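Local coordinates for CELA1 protein (Mycobacterium tuberculosis, PDB 1UP2), which probably hydrolyses internal beta-1,4-glucosidic bonds of cellulose, as an endoglucanase of glycoside hydrolase family 6, at residues Tyr42-Ala47 against Leu73-Ile78; Ala159-Trp164 against Val189-Thr194; Ala243-Ala248 against Tyr257-Arg262. All blocks are in the same frame, centred on the assembly; numbering follows the deposited sequence.

Interaction 1: Tyr42-Ala47 against Leu73-Ile78; sequences YWLDQA and LTLYGI. With BGC (beta-D-glucopyranose), chain E; IFM (5-hydroxymethyl-3,4-dihydroxypiperidine), chain D.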
loop_
_atom_site.group_PDB
_atom_site.type_symbol
_atom_site.label_atom_id
_atom_site.label_comp_id
_atom_site.label_asym_id
_atom_site.label_seq_id
_atom_site.Cartn_x
_atom_site.Cartn_y
_atom_site.Cartn_z
ATOM N N TYR A 42 -5.757 4.424 -2.413
ATOM C CA TYR A 42 -5.813 5.881 -2.262
ATOM C C TYR A 42 -4.961 6.224 -1.017
ATOM O O TYR A 42 -5.233 5.760 0.084
ATOM C CB TYR A 42 -7.288 6.226 -2.096
ATOM C CG TYR A 42 -7.658 7.627 -1.749
ATOM C CD1 TYR A 42 -7.593 8.631 -2.674
ATOM C CD2 TYR A 42 -8.221 7.909 -0.512
ATOM C CE1 TYR A 42 -8.012 9.921 -2.342
ATOM C CE2 TYR A 42 -8.658 9.169 -0.194
ATOM C CZ TYR A 42 -8.557 10.162 -1.105
ATOM O OH TYR A 42 -8.992 11.419 -0.740
ATOM N N TRP A 43 -3.875 6.953 -1.232
ATOM C CA TRP A 43 -2.871 7.182 -0.190
ATOM C C TRP A 43 -3.172 8.459 0.607
ATOM O O TRP A 43 -3.408 9.541 0.034
ATOM C CB TRP A 43 -1.467 7.310 -0.794
ATOM C CG TRP A 43 -0.900 6.051 -1.366
ATOM C CD1 TRP A 43 -1.409 5.342 -2.406
ATOM C CD2 TRP A 43 0.305 5.376 -0.983
ATOM N NE1 TRP A 43 -0.628 4.252 -2.675
ATOM C CE2 TRP A 43 0.448 4.255 -1.843
ATOM C CE3 TRP A 43 1.290 5.606 -0.023
ATOM C CZ2 TRP A 43 1.505 3.382 -1.772
ATOM C CZ3 TRP A 43 2.364 4.719 0.052
ATOM C CH2 TRP A 43 2.471 3.629 -0.829
ATOM N N LEU A 44 -3.117 8.342 1.928
ATOM C CA LEU A 44 -3.272 9.483 2.811
ATOM C C LEU A 44 -2.014 9.676 3.645
ATOM O O LEU A 44 -1.436 8.724 4.144
ATOM C CB LEU A 44 -4.455 9.270 3.731
ATOM C CG LEU A 44 -5.820 9.120 3.007
ATOM C CD1 LEU A 44 -6.925 8.725 3.972
ATOM C CD2 LEU A 44 -6.195 10.386 2.323
ATOM N N ASP A 45 -1.619 10.921 3.812
ATOM C CA ASP A 45 -0.481 11.231 4.656
ATOM C C ASP A 45 -0.707 12.526 5.405
ATOM O O ASP A 45 -1.852 12.887 5.660
ATOM C CB ASP A 45 0.792 11.215 3.817
ATOM C CG ASP A 45 0.836 12.313 2.766
ATOM O OD1 ASP A 45 -0.100 13.163 2.653
ATOM O OD2 ASP A 45 1.808 12.359 1.993
ATOM N N GLN A 46 0.380 13.181 5.813
ATOM C CA GLN A 46 0.311 14.408 6.589
ATOM C C GLN A 46 -0.282 15.651 5.897
ATOM O O GLN A 46 -0.565 16.641 6.561
ATOM C CB GLN A 46 1.672 14.727 7.259
ATOM C CG GLN A 46 2.762 15.358 6.371
ATOM C CD GLN A 46 3.194 14.470 5.205
ATOM O OE1 GLN A 46 3.306 13.256 5.345
ATOM N NE2 GLN A 46 3.410 15.078 4.043
ATOM N N ALA A 47 -0.464 15.596 4.583
ATOM C CA ALA A 47 -1.225 16.607 3.878
ATOM C C ALA A 47 -2.718 16.595 4.292
ATOM O O ALA A 47 -3.449 17.481 3.933
ATOM C CB ALA A 47 -1.109 16.376 2.360
ATOM N N LEU A 73 -7.476 2.024 0.971
ATOM C CA LEU A 73 -6.784 3.227 1.431
ATOM C C LEU A 73 -5.441 2.798 1.982
ATOM O O LEU A 73 -5.333 1.765 2.657
ATOM C CB LEU A 73 -7.579 3.905 2.537
ATOM C CG LEU A 73 -8.967 4.375 2.052
ATOM C CD1 LEU A 73 -10.002 3.294 2.262
ATOM C CD2 LEU A 73 -9.380 5.615 2.728
ATOM N N THR A 74 -4.422 3.592 1.699
ATOM C CA THR A 74 -3.096 3.394 2.250
ATOM C C THR A 74 -2.739 4.546 3.179
ATOM O O THR A 74 -2.769 5.746 2.784
ATOM C CB THR A 74 -2.084 3.295 1.111
ATOM O OG1 THR A 74 -2.415 2.167 0.281
ATOM C CG2 THR A 74 -0.657 3.012 1.643
ATOM N N LEU A 75 -2.397 4.176 4.412
ATOM C CA LEU A 75 -1.974 5.117 5.430
ATOM C C LEU A 75 -0.468 5.235 5.410
ATOM O O LEU A 75 0.244 4.260 5.619
ATOM C CB LEU A 75 -2.503 4.682 6.800
ATOM C CG LEU A 75 -4.029 4.586 6.931
ATOM C CD1 LEU A 75 -4.372 4.304 8.404
ATOM C CD2 LEU A 75 -4.784 5.850 6.386
ATOM N N TYR A 76 0.030 6.434 5.142
ATOM C CA TYR A 76 1.461 6.666 4.948
ATOM C C TYR A 76 1.883 7.962 5.649
ATOM O O TYR A 76 2.376 8.896 5.018
ATOM C CB TYR A 76 1.789 6.691 3.433
ATOM C CG TYR A 76 3.239 6.594 3.064
ATOM C CD1 TYR A 76 4.101 5.640 3.663
ATOM C CD2 TYR A 76 3.770 7.410 2.046
ATOM C CE1 TYR A 76 5.443 5.565 3.317
ATOM C CE2 TYR A 76 5.125 7.358 1.729
ATOM C CZ TYR A 76 5.953 6.432 2.356
ATOM O OH TYR A 76 7.295 6.377 1.981
ATOM N N GLY A 77 1.657 8.021 6.963
ATOM C CA GLY A 77 1.930 9.212 7.736
ATOM C C GLY A 77 2.874 9.027 8.929
ATOM O O GLY A 77 2.965 9.930 9.771
ATOM N N ILE A 78 3.581 7.902 8.999
ATOM C CA ILE A 78 4.383 7.573 10.193
ATOM C C ILE A 78 5.474 8.608 10.424
ATOM O O ILE A 78 6.061 9.113 9.457
ATOM C CB ILE A 78 5.001 6.165 10.072
ATOM C CG1 ILE A 78 5.364 5.566 11.433
ATOM C CG2 ILE A 78 6.229 6.165 9.158
ATOM C CD1 ILE A 78 4.173 5.174 12.288
HETATM C C2 BGC E . 4.702 8.634 -2.306
HETATM C C3 BGC E . 3.224 9.050 -2.158
HETATM C C4 BGC E . 2.304 8.398 -3.199
HETATM C C5 BGC E . 2.606 6.875 -3.312
HETATM C C6 BGC E . 1.822 6.091 -4.383
HETATM C C1 BGC E . 4.833 7.128 -2.515
HETATM O O2 BGC E . 5.531 9.095 -1.235
HETATM O O3 BGC E . 3.094 10.460 -2.179
HETATM O O4 BGC E . 0.973 8.661 -2.791
HETATM O O5 BGC E . 3.988 6.689 -3.561
HETATM O O6 BGC E . 2.276 6.428 -5.688
HETATM O O4 IFM D . 6.171 6.843 -2.865
HETATM C C4 IFM D . 6.527 5.477 -2.599
HETATM C C3 IFM D . 7.599 5.157 -3.607
HETATM O O3 IFM D . 6.993 4.885 -4.873
HETATM C C2 IFM D . 8.502 4.026 -3.134
HETATM N N IFM D . 9.223 4.355 -1.898
HETATM C C1 IFM D . 8.551 5.275 -0.986
HETATM C C5 IFM D . 7.016 5.317 -1.139
HETATM C C6 IFM D . 6.346 4.143 -0.444
HETATM O O6 IFM D . 6.422 2.946 -1.178
#
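Thr74 O takes two donors from strand 42-44. Leu44 N gives it a 2.8 Å hydrogen bond, and Trp43 CA adds a C-H...O contact at 3.3 Å. On either side of this carbonyl, Thr74 N bonds to Tyr42 O and Tyr76 N to Leu44 O, a ladder that pairs the two strands in parallel. They are the first and second strands of the sheet, joined by helix 50-66 in a beta-alpha-beta unit. Trp43 and Thr74 share a sheet face, and the indole is sandwiched there: Thr74 CG2 sits 3.6 Å from the centroid of its six-membered ring in a CH-pi contact, while C5 and C6 of a bound glucose lie over the opposite face, a sugar-aromatic platform characteristic of cellulase clefts. Trp43 NE1 hydrogen-bonds to Ile260 O. Tyr76, its CG anti to the backbone N (chi1 -166°), turns a ring face to the indole edge; the T-shaped pair has centroids 5.2 Å apart and planes at 88°. Beyond it, Tyr76 OH touches C5 of the piperidine ring in a van der Waals contact. On the other face of the strands, Leu73 CD2 packs against Tyr42 CD2 and Leu44 CD1.

Interaction 2: Ala159-Trp164 against Val189-Thr194; sequences AGHSRW and VSNFYT. With IFM (5-hydroxymethyl-3,4-dihydroxypiperidine), chain B; BGC (beta-D-glucopyranose), chain C; IFM (5-hydroxymethyl-3,4-dihydroxypiperidine), chain D; SO4 (sulfate ion), chain G.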
loop_
_atom_site.group_PDB
_atom_site.type_symbol
_atom_site.label_atom_id
_atom_site.label_comp_id
_atom_site.label_asym_id
_atom_site.label_seq_id
_atom_site.Cartn_x
_atom_site.Cartn_y
_atom_site.Cartn_z
ATOM N N ALA A 159 4.438 -5.278 5.702
ATOM C CA ALA A 159 5.430 -6.241 6.150
ATOM C C ALA A 159 6.647 -6.339 5.190
ATOM O O ALA A 159 7.387 -7.304 5.240
ATOM C CB ALA A 159 4.737 -7.614 6.309
ATOM N N GLY A 160 6.868 -5.324 4.344
ATOM C CA GLY A 160 8.022 -5.312 3.452
ATOM C C GLY A 160 7.842 -6.273 2.289
ATOM O O GLY A 160 6.784 -6.320 1.674
ATOM N N HIS A 161 8.887 -7.053 2.013
ATOM C CA HIS A 161 8.935 -7.987 0.885
ATOM C C HIS A 161 9.965 -9.082 1.132
ATOM O O HIS A 161 10.725 -9.063 2.094
ATOM C CB HIS A 161 9.176 -7.278 -0.483
ATOM C CG HIS A 161 10.459 -6.509 -0.564
ATOM N ND1 HIS A 161 11.698 -7.093 -0.387
ATOM C CD2 HIS A 161 10.693 -5.208 -0.836
ATOM C CE1 HIS A 161 12.631 -6.165 -0.499
ATOM N NE2 HIS A 161 12.047 -5.013 -0.767
ATOM N N SER A 162 9.966 -10.043 0.222
ATOM C CA SER A 162 10.695 -11.277 0.364
ATOM C C SER A 162 12.202 -11.105 0.362
ATOM O O SER A 162 12.922 -12.068 0.646
ATOM C CB SER A 162 10.241 -12.237 -0.739
ATOM O OG SER A 162 10.636 -11.667 -1.989
ATOM N N ARG A 163 12.700 -9.920 0.017
ATOM C CA ARG A 163 14.125 -9.645 0.026
ATOM C C ARG A 163 14.524 -8.512 0.955
ATOM O O ARG A 163 15.573 -7.902 0.801
ATOM C CB ARG A 163 14.615 -9.402 -1.412
ATOM C CG ARG A 163 14.491 -10.691 -2.173
ATOM C CD ARG A 163 15.289 -10.782 -3.406
ATOM N NE ARG A 163 14.704 -11.795 -4.304
ATOM C CZ ARG A 163 15.128 -11.969 -5.556
ATOM N NH1 ARG A 163 16.162 -11.262 -6.021
ATOM N NH2 ARG A 163 14.556 -12.850 -6.351
ATOM N N TRP A 164 13.713 -8.282 1.972
ATOM C CA TRP A 164 13.981 -7.246 2.960
ATOM C C TRP A 164 14.300 -7.944 4.299
ATOM O O TRP A 164 15.402 -8.491 4.452
ATOM C CB TRP A 164 12.800 -6.254 3.023
ATOM C CG TRP A 164 13.149 -4.931 3.545
ATOM C CD1 TRP A 164 14.209 -4.628 4.351
ATOM C CD2 TRP A 164 12.436 -3.703 3.343
ATOM N NE1 TRP A 164 14.197 -3.293 4.654
ATOM C CE2 TRP A 164 13.131 -2.695 4.041
ATOM C CE3 TRP A 164 11.289 -3.341 2.614
ATOM C CZ2 TRP A 164 12.707 -1.356 4.063
ATOM C CZ3 TRP A 164 10.857 -2.017 2.645
ATOM C CH2 TRP A 164 11.563 -1.039 3.363
ATOM N N VAL A 189 4.749 -3.814 -1.548
ATOM C CA VAL A 189 4.212 -2.477 -1.809
ATOM C C VAL A 189 5.301 -1.591 -2.424
ATOM O O VAL A 189 6.368 -1.403 -1.835
ATOM C CB VAL A 189 3.621 -1.806 -0.556
ATOM C CG1 VAL A 189 3.232 -0.372 -0.837
ATOM C CG2 VAL A 189 2.411 -2.570 -0.075
ATOM N N SER A 190 5.001 -1.091 -3.621
ATOM C CA SER A 190 5.871 -0.262 -4.429
ATOM C C SER A 190 7.127 -1.004 -4.853
ATOM O O SER A 190 8.089 -0.381 -5.273
ATOM C CB SER A 190 6.273 1.040 -3.710
ATOM O OG SER A 190 5.172 1.732 -3.133
ATOM N N ASN A 191 7.127 -2.320 -4.751
ATOM C CA ASN A 191 8.233 -3.101 -5.268
ATOM C C ASN A 191 7.815 -3.960 -6.479
ATOM O O ASN A 191 6.745 -3.745 -7.050
ATOM C CB ASN A 191 8.964 -3.840 -4.147
ATOM C CG ASN A 191 10.478 -3.907 -4.377
ATOM O OD1 ASN A 191 10.944 -4.513 -5.366
ATOM N ND2 ASN A 191 11.256 -3.281 -3.487
ATOM N N PHE A 192 8.679 -4.885 -6.887
ATOM C CA PHE A 192 8.618 -5.508 -8.193
ATOM C C PHE A 192 8.840 -7.010 -8.172
ATOM O O PHE A 192 8.966 -7.601 -9.230
ATOM C CB PHE A 192 9.723 -4.860 -9.033
ATOM C CG PHE A 192 9.648 -3.361 -9.056
ATOM C CD1 PHE A 192 10.312 -2.613 -8.094
ATOM C CD2 PHE A 192 8.954 -2.696 -10.040
ATOM C CE1 PHE A 192 10.240 -1.220 -8.110
ATOM C CE2 PHE A 192 8.886 -1.306 -10.045
ATOM C CZ PHE A 192 9.538 -0.580 -9.071
ATOM N N TYR A 193 8.932 -7.629 -6.982
ATOM C CA TYR A 193 9.203 -9.084 -6.905
ATOM C C TYR A 193 8.018 -9.898 -7.428
ATOM O O TYR A 193 6.884 -9.454 -7.314
ATOM C CB TYR A 193 9.615 -9.497 -5.492
ATOM C CG TYR A 193 10.889 -8.814 -5.076
ATOM C CD1 TYR A 193 12.097 -9.214 -5.611
ATOM C CD2 TYR A 193 10.874 -7.718 -4.205
ATOM C CE1 TYR A 193 13.273 -8.581 -5.278
ATOM C CE2 TYR A 193 12.069 -7.072 -3.871
ATOM C CZ TYR A 193 13.251 -7.512 -4.413
ATOM O OH TYR A 193 14.454 -6.908 -4.133
ATOM N N THR A 194 8.289 -11.069 -8.022
ATOM C CA THR A 194 7.224 -11.910 -8.578
ATOM C C THR A 194 6.194 -12.312 -7.547
ATOM O O THR A 194 6.484 -12.464 -6.362
ATOM C CB THR A 194 7.767 -13.186 -9.265
ATOM O OG1 THR A 194 8.389 -14.034 -8.276
ATOM C CG2 THR A 194 8.847 -12.836 -10.266
HETATM O O4 IFM B . 14.491 0.012 0.206
HETATM C C4 IFM B . 14.788 -1.276 0.764
HETATM C C3 IFM B . 14.766 -2.323 -0.340
HETATM O O3 IFM B . 13.422 -2.502 -0.802
HETATM C C2 IFM B . 15.315 -3.673 0.139
HETATM N N IFM B . 16.585 -3.543 0.849
HETATM C C1 IFM B . 16.606 -2.560 1.934
HETATM C C5 IFM B . 16.164 -1.193 1.419
HETATM C C6 IFM B . 16.062 -0.143 2.541
HETATM O O6 IFM B . 17.268 -0.122 3.288
HETATM C C2 BGC C . 13.093 1.944 0.195
HETATM C C3 BGC C . 11.647 2.417 0.314
HETATM C C4 BGC C . 10.755 1.663 -0.688
HETATM C C5 BGC C . 10.946 0.164 -0.557
HETATM C C6 BGC C . 10.156 -0.604 -1.632
HETATM C C1 BGC C . 13.135 0.431 0.326
HETATM O O2 BGC C . 13.975 2.606 1.096
HETATM O O3 BGC C . 11.579 3.816 0.066
HETATM O O4 BGC C . 9.395 2.001 -0.489
HETATM O O5 BGC C . 12.327 -0.162 -0.690
HETATM O O6 BGC C . 10.296 -1.982 -1.360
HETATM O O4 IFM D . 6.171 6.843 -2.865
HETATM C C4 IFM D . 6.527 5.477 -2.599
HETATM C C3 IFM D . 7.599 5.157 -3.607
HETATM O O3 IFM D . 6.993 4.885 -4.873
HETATM C C2 IFM D . 8.502 4.026 -3.134
HETATM N N IFM D . 9.223 4.355 -1.898
HETATM C C1 IFM D . 8.551 5.275 -0.986
HETATM C C5 IFM D . 7.016 5.317 -1.139
HETATM C C6 IFM D . 6.346 4.143 -0.444
HETATM O O6 IFM D . 6.422 2.946 -1.178
HETATM S S SO4 G . 16.160 -11.877 -9.869
HETATM O O1 SO4 G . 16.800 -10.801 -9.090
HETATM O O2 SO4 G . 15.639 -11.278 -11.126
HETATM O O3 SO4 G . 15.082 -12.555 -9.133
HETATM O O4 SO4 G . 17.185 -12.906 -10.197
HETATM O O HOH W 1 5.002 -4.325 1.278
#
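Two loops that follow strands 153-158 and 184-187 form part of the sugar-binding cleft and meet chiefly through His161, Arg163, Asn191 and Tyr193. Tyr193 CE2 stands over the centre of the imidazole face, 3.5 Å from His161 ND1, in an edge-to-face pair whose planes are inclined at 51°. In the ring plane, ND1 accepts the backbone N-H of Arg163 within the type I turn from His161 to Trp164, which leaves NE2 as donor: it makes a nearly straight 2.9 Å hydrogen bond to O3 of a bound piperidine sugar mimic. The imidazole is therefore fixed by a neighbour over one face and by bonds at its edge. Asn191 crosses it obliquely and sends ND2 to O6 of the adjoining glucose at 2.7 Å, while its OD1 takes the N-H of Phe192 in the carbonyl plane, which fixes the amide's rotation. Loops at the C-terminal ends of the parallel strands line the sugar site, as in family 6 enzymes. On the outer side, the extended Arg163 chain runs over the face of Tyr193, with CD 3.5 Å from CE1, and its guanidinium grips a sulfate ion, probably from the crystallisation liquor, through NH1 and, at 2.8 Å, through NH2 to O3. Glu197 is a second partner for NH2. A water bridges Gly160 O and Val189 N, accepting from the latter.

Interaction 3: Ala243-Ala248 against Tyr257-Arg262; sequences APPTTA and YLWIKR. With BGC (beta-D-glucopyranose), chain E; IFM (5-hydroxymethyl-3,4-dihydroxypiperidine), chain D; ACT (acetate ion), chain H.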
loop_
_atom_site.group_PDB
_atom_site.type_symbol
_atom_site.label_atom_id
_atom_site.label_comp_id
_atom_site.label_asym_id
_atom_site.label_seq_id
_atom_site.Cartn_x
_atom_site.Cartn_y
_atom_site.Cartn_z
ATOM N N ALA A 243 -0.394 -8.668 -12.345
ATOM C CA ALA A 243 -1.782 -9.131 -12.377
ATOM C C ALA A 243 -2.733 -8.046 -11.901
ATOM O O ALA A 243 -2.487 -7.412 -10.893
ATOM C CB ALA A 243 -1.949 -10.378 -11.471
ATOM N N PRO A 244 -3.805 -7.795 -12.642
ATOM C CA PRO A 244 -4.853 -6.910 -12.171
ATOM C C PRO A 244 -5.437 -7.359 -10.839
ATOM O O PRO A 244 -5.446 -8.569 -10.564
ATOM C CB PRO A 244 -5.911 -7.004 -13.283
ATOM C CG PRO A 244 -5.111 -7.332 -14.509
ATOM C CD PRO A 244 -4.066 -8.263 -14.018
ATOM N N PRO A 245 -5.930 -6.411 -10.039
ATOM C CA PRO A 245 -6.467 -6.745 -8.713
ATOM C C PRO A 245 -7.541 -7.813 -8.732
ATOM O O PRO A 245 -8.436 -7.754 -9.573
ATOM C CB PRO A 245 -7.023 -5.415 -8.213
ATOM C CG PRO A 245 -6.111 -4.389 -8.877
ATOM C CD PRO A 245 -5.923 -4.952 -10.267
ATOM N N THR A 246 -7.415 -8.792 -7.844
ATOM C CA THR A 246 -8.332 -9.936 -7.816
ATOM C C THR A 246 -8.219 -10.643 -6.489
ATOM O O THR A 246 -7.166 -10.547 -5.845
ATOM C CB THR A 246 -8.034 -10.892 -8.994
ATOM O OG1 THR A 246 -8.900 -12.041 -8.970
ATOM C CG2 THR A 246 -6.616 -11.483 -8.896
ATOM N N THR A 247 -9.284 -11.369 -6.095
ATOM C CA THR A 247 -9.207 -12.321 -4.989
ATOM C C THR A 247 -8.925 -13.758 -5.449
ATOM O O THR A 247 -8.744 -14.651 -4.623
ATOM C CB THR A 247 -10.472 -12.318 -4.148
ATOM O OG1 THR A 247 -11.610 -12.621 -4.974
ATOM C CG2 THR A 247 -10.727 -10.962 -3.539
ATOM N N ALA A 248 -8.811 -13.952 -6.766
ATOM C CA ALA A 248 -8.456 -15.251 -7.330
ATOM C C ALA A 248 -6.955 -15.436 -7.337
ATOM O O ALA A 248 -6.292 -15.316 -8.367
ATOM C CB ALA A 248 -9.033 -15.412 -8.746
ATOM N N TYR A 257 -4.522 -10.027 -4.797
ATOM C CA TYR A 257 -3.535 -9.173 -5.458
ATOM C C TYR A 257 -4.161 -7.793 -5.563
ATOM O O TYR A 257 -5.277 -7.666 -6.022
ATOM C CB TYR A 257 -3.153 -9.677 -6.848
ATOM C CG TYR A 257 -2.782 -11.138 -6.917
ATOM C CD1 TYR A 257 -2.154 -11.761 -5.853
ATOM C CD2 TYR A 257 -3.050 -11.894 -8.061
ATOM C CE1 TYR A 257 -1.811 -13.118 -5.924
ATOM C CE2 TYR A 257 -2.725 -13.213 -8.134
ATOM C CZ TYR A 257 -2.096 -13.818 -7.062
ATOM O OH TYR A 257 -1.751 -15.140 -7.136
ATOM N N LEU A 258 -3.465 -6.762 -5.102
ATOM C CA LEU A 258 -3.962 -5.371 -5.205
ATOM C C LEU A 258 -2.943 -4.496 -5.937
ATOM O O LEU A 258 -1.791 -4.860 -6.027
ATOM C CB LEU A 258 -4.181 -4.784 -3.831
ATOM C CG LEU A 258 -5.254 -5.431 -2.944
ATOM C CD1 LEU A 258 -5.260 -4.818 -1.537
ATOM C CD2 LEU A 258 -6.604 -5.381 -3.603
ATOM N N TRP A 259 -3.365 -3.358 -6.456
ATOM C CA TRP A 259 -2.423 -2.338 -6.904
ATOM C C TRP A 259 -2.405 -1.301 -5.777
ATOM O O TRP A 259 -3.362 -0.550 -5.591
ATOM C CB TRP A 259 -2.823 -1.734 -8.261
ATOM C CG TRP A 259 -2.579 -2.639 -9.404
ATOM C CD1 TRP A 259 -2.314 -4.000 -9.369
ATOM C CD2 TRP A 259 -2.615 -2.278 -10.794
ATOM N NE1 TRP A 259 -2.179 -4.480 -10.651
ATOM C CE2 TRP A 259 -2.356 -3.448 -11.544
ATOM C CE3 TRP A 259 -2.826 -1.077 -11.480
ATOM C CZ2 TRP A 259 -2.331 -3.449 -12.956
ATOM C CZ3 TRP A 259 -2.815 -1.076 -12.857
ATOM C CH2 TRP A 259 -2.547 -2.255 -13.585
ATOM N N ILE A 260 -1.375 -1.375 -4.947
ATOM C CA ILE A 260 -1.270 -0.510 -3.787
ATOM C C ILE A 260 -0.514 0.743 -4.207
ATOM O O ILE A 260 -1.080 1.827 -4.205
ATOM C CB ILE A 260 -0.643 -1.278 -2.597
ATOM C CG1 ILE A 260 -1.576 -2.449 -2.188
ATOM C CG2 ILE A 260 -0.447 -0.350 -1.404
ATOM C CD1 ILE A 260 -1.000 -3.452 -1.149
ATOM N N LYS A 261 0.746 0.595 -4.607
ATOM C CA LYS A 261 1.439 1.648 -5.364
ATOM C C LYS A 261 0.629 1.960 -6.627
ATOM O O LYS A 261 0.072 1.040 -7.218
ATOM C CB LYS A 261 2.847 1.168 -5.757
ATOM C CG LYS A 261 3.614 2.095 -6.725
ATOM C CD LYS A 261 4.084 3.387 -6.005
ATOM C CE LYS A 261 4.720 4.386 -6.981
ATOM N NZ LYS A 261 4.964 5.752 -6.383
ATOM N N ARG A 262 0.590 3.237 -7.040
ATOM C CA ARG A 262 -0.085 3.651 -8.287
ATOM C C ARG A 262 0.880 3.733 -9.483
ATOM O O ARG A 262 1.784 4.583 -9.488
ATOM C CB ARG A 262 -0.784 4.999 -8.080
ATOM C CG ARG A 262 -1.850 4.979 -6.988
ATOM C CD ARG A 262 -2.797 6.209 -6.948
ATOM N NE ARG A 262 -4.103 5.865 -6.381
ATOM C CZ ARG A 262 -5.157 6.670 -6.313
ATOM N NH1 ARG A 262 -5.107 7.931 -6.730
ATOM N NH2 ARG A 262 -6.268 6.214 -5.760
HETATM C C2 BGC E . 4.702 8.634 -2.306
HETATM C C3 BGC E . 3.224 9.050 -2.158
HETATM C C4 BGC E . 2.304 8.398 -3.199
HETATM C C5 BGC E . 2.606 6.875 -3.312
HETATM C C6 BGC E . 1.822 6.091 -4.383
HETATM C C1 BGC E . 4.833 7.128 -2.515
HETATM O O2 BGC E . 5.531 9.095 -1.235
HETATM O O3 BGC E . 3.094 10.460 -2.179
HETATM O O4 BGC E . 0.973 8.661 -2.791
HETATM O O5 BGC E . 3.988 6.689 -3.561
HETATM O O6 BGC E . 2.276 6.428 -5.688
HETATM O O4 IFM D . 6.171 6.843 -2.865
HETATM C C4 IFM D . 6.527 5.477 -2.599
HETATM C C3 IFM D . 7.599 5.157 -3.607
HETATM O O3 IFM D . 6.993 4.885 -4.873
HETATM C C2 IFM D . 8.502 4.026 -3.134
HETATM N N IFM D . 9.223 4.355 -1.898
HETATM C C1 IFM D . 8.551 5.275 -0.986
HETATM C C5 IFM D . 7.016 5.317 -1.139
HETATM C C6 IFM D . 6.346 4.143 -0.444
HETATM O O6 IFM D . 6.422 2.946 -1.178
HETATM C C ACT H . -7.320 11.197 -5.858
HETATM O O ACT H . -6.242 10.697 -6.170
HETATM O OXT ACT H . -8.386 10.553 -5.836
HETATM C CH3 ACT H . -7.380 12.668 -5.503
#
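Tyr257, Trp259 and Pro245 bury the most surface where the 243-248 loop folds back on the end of strand 254-258. The backbone of Tyr257 forms an antiparallel hydrogen-bonded pair with Thr246: Tyr257 N donates to Thr246 O at 2.9 Å, and Thr246 N returns a bond of 3.0 Å to Tyr257 O. Tyr257 O also receives a C-H...O contact from Pro245 CA. The phenol ring runs alongside Thr246, whose CG2 comes within 3.7 Å of Tyr257 CD2, and Ala243 CB approaches the same CD2; Tyr257 OH bonds to Ala250 N. Pro245 lies crosswise over the indole of Trp259, placing CD 3.9 Å from the centroid of the five-membered ring in a CH-pi contact. With CG anti to its carbonyl carbon (chi1 -74°), Trp259 carries NE1 back to the loop, where it donates to Ala243 O at 3.0 Å from above the carbonyl plane; Thr218 OG1 also bonds that oxygen. Lys261 NZ binds the piperidine O3 at 2.7 Å and O5 and O6 of the adjoining glucose, linking the loop after the strand to the cleft. Strand 254-258 is outermost in the sheet, beside strand 213-217, and Tyr257 packs against Thr195 and Ile199 of helix 195-208.

How the interactions relate
Along the chain the three interactions follow in series, each closing before the next opens. Interaction 1 holds the first two strands of the seven-stranded parallel sheet, interaction 2 lies in loops that follow its fourth and fifth, and interaction 3 packs a loop on the seventh. Their centres lie 14 to 19 Å apart, with interaction 1 on the opposite side of the chain's centre from each of the others. The loop after strand 254-258 nevertheless reaches strand 42-44 at Trp43, so the two edges of the sheet come near each other, as in the distorted barrel of family 6. All three touch one piperidine unit, placing them around a shared sugar-binding cleft.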